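Local coordinates for protein molinate hydrolase (Gulosibacter molinativorax, PDB 4UB9) that hydrolyses the thiocarbamate herbicide molinate and is a zinc-binding member of the amidohydrolase family, at residues Leu227-Glu230 / Tyr231-Gly235. Numbering follows the deposited sequence.
Sequences LIRE and YLERG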
loop_
_atom_site.group_PDB
_atom_site.type_symbol
_atom_site.label_atom_id
_atom_site.label_comp_id
_atom_site.label_asym_id
_atom_site.label_seq_id
_atom_site.Cartn_x
_atom_site.Cartn_y
_atom_site.Cartn_z
ATOM N N LEU A 227 -0.824 4.166 -36.859
ATOM C CA LEU A 227 0.034 4.422 -35.673
ATOM C C LEU A 227 1.275 3.534 -35.689
ATOM O O LEU A 227 2.398 4.021 -35.539
ATOM C CB LEU A 227 -0.724 4.226 -34.388
ATOM C CG LEU A 227 -1.860 5.243 -34.172
ATOM C CD1 LEU A 227 -2.621 4.901 -32.891
ATOM C CD2 LEU A 227 -1.357 6.670 -34.089
ATOM N N ILE A 228 1.067 2.250 -35.940
ATOM C CA ILE A 228 2.195 1.324 -36.056
ATOM C C ILE A 228 3.065 1.627 -37.266
ATOM O O ILE A 228 4.287 1.597 -37.195
ATOM C CB ILE A 228 1.804 -0.153 -36.073
ATOM C CG1 ILE A 228 3.051 -1.035 -36.166
ATOM C CG2 ILE A 228 0.877 -0.495 -37.237
ATOM C CD1 ILE A 228 3.951 -0.961 -34.953
ATOM N N ARG A 229 2.447 1.983 -38.379
ATOM C CA ARG A 229 3.216 2.350 -39.550
ATOM C C ARG A 229 4.099 3.559 -39.312
ATOM O O ARG A 229 5.276 3.572 -39.648
ATOM C CB ARG A 229 2.310 2.638 -40.725
ATOM C CG ARG A 229 3.126 2.941 -41.950
ATOM C CD ARG A 229 2.256 2.752 -43.169
ATOM N NE ARG A 229 3.041 2.890 -44.375
ATOM C CZ ARG A 229 2.551 2.812 -45.605
ATOM N NH1 ARG A 229 1.256 2.568 -45.809
ATOM N NH2 ARG A 229 3.372 2.965 -46.643
ATOM N N GLU A 230 3.516 4.574 -38.730
ATOM C CA GLU A 230 4.261 5.781 -38.390
ATOM C C GLU A 230 5.433 5.513 -37.415
ATOM O O GLU A 230 6.539 6.078 -37.556
ATOM C CB GLU A 230 3.288 6.793 -37.786
ATOM C CG GLU A 230 3.943 7.952 -37.048
ATOM C CD GLU A 230 2.935 8.855 -36.344
ATOM O OE1 GLU A 230 1.976 8.369 -35.678
ATOM O OE2 GLU A 230 3.113 10.084 -36.455
ATOM N N TYR A 231 5.144 4.674 -36.420
ATOM C CA TYR A 231 6.150 4.269 -35.447
ATOM C C TYR A 231 7.340 3.631 -36.160
ATOM O O TYR A 231 8.455 4.030 -35.975
ATOM C CB TYR A 231 5.574 3.285 -34.425
ATOM C CG TYR A 231 6.643 2.790 -33.486
ATOM C CD1 TYR A 231 7.124 3.611 -32.452
ATOM C CD2 TYR A 231 7.231 1.547 -33.662
ATOM C CE1 TYR A 231 8.104 3.166 -31.603
ATOM C CE2 TYR A 231 8.212 1.087 -32.816
ATOM C CZ TYR A 231 8.659 1.904 -31.802
ATOM O OH TYR A 231 9.656 1.485 -30.947
ATOM N N LEU A 232 7.053 2.670 -37.030
ATOM C CA LEU A 232 8.082 1.980 -37.767
ATOM C C LEU A 232 8.885 2.951 -38.624
ATOM O O LEU A 232 10.078 2.782 -38.798
ATOM C CB LEU A 232 7.503 0.854 -38.620
ATOM C CG LEU A 232 6.913 -0.287 -37.783
ATOM C CD1 LEU A 232 6.097 -1.233 -38.636
ATOM C CD2 LEU A 232 7.985 -1.086 -37.072
ATOM N N GLU A 233 8.230 3.961 -39.168
ATOM C CA GLU A 233 8.919 4.964 -39.980
ATOM C C GLU A 233 9.807 5.885 -39.170
ATOM O O GLU A 233 10.540 6.671 -39.733
ATOM C CB GLU A 233 7.937 5.762 -40.809
ATOM C CG GLU A 233 7.675 5.014 -42.115
ATOM C CD GLU A 233 6.346 5.352 -42.758
ATOM O OE1 GLU A 233 5.774 6.424 -42.433
ATOM O OE2 GLU A 233 5.887 4.553 -43.607
ATOM N N ARG A 234 9.798 5.773 -37.849
ATOM C CA ARG A 234 10.733 6.566 -37.042
ATOM C C ARG A 234 12.153 6.046 -37.047
ATOM O O ARG A 234 13.056 6.746 -36.645
ATOM C CB ARG A 234 10.320 6.646 -35.584
ATOM C CG ARG A 234 9.088 7.461 -35.357
ATOM C CD ARG A 234 8.488 7.054 -34.025
ATOM N NE ARG A 234 7.355 7.885 -33.698
ATOM C CZ ARG A 234 7.471 9.088 -33.155
ATOM N NH1 ARG A 234 6.385 9.802 -32.930
ATOM N NH2 ARG A 234 8.670 9.572 -32.837
ATOM N N GLY A 235 12.363 4.804 -37.399
ATOM C CA GLY A 235 13.717 4.329 -37.613
ATOM C C GLY A 235 14.245 3.196 -36.745
ATOM O O GLY A 235 15.447 3.057 -36.568
#
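With CG1 of Ile228 trans to the backbone N (chi1 -179°) and CG of Leu232 trans to its carbonyl carbon (chi1 -67°), the two branched side chains slant across each other one helical turn apart, CG1 of Ile228 lying 3.9 Å from CD1 of Leu232. CG of Leu232 also rests 3.3 Å from the carbonyl O of Ile228, which accepts the backbone hydrogen bond from Leu232 N at 3.0 Å. Branched aliphatics suit this buried face, where Ile228 continues onto Leu268 of helix 262-275 and Ile175 of strand 174-175. An alanine in place of Leu232 would probably leave a gap on this side of Ile228, beside CG1 and CD1. On the exposed flank, Glu233 OE2 lies at the guanidinium edge of extended Arg229, in a salt bridge whose hydrogen bond from NE to OE2 is weak at 3.4 Å. Tyr231 suits the buried side: its ring packs near Ile228 CD1 while its OH is satisfied by hydrogen bonds with Ala171 O and Thr173 N. A type I beta turn from Leu232 ends at Gly235, where a CB would jam against the carbonyl O of Arg234, hence glycine. This is the amphipathic C-terminal end of helix 221-232, packed beside a parallel strand in a TIM-barrel-clan amidohydrolase.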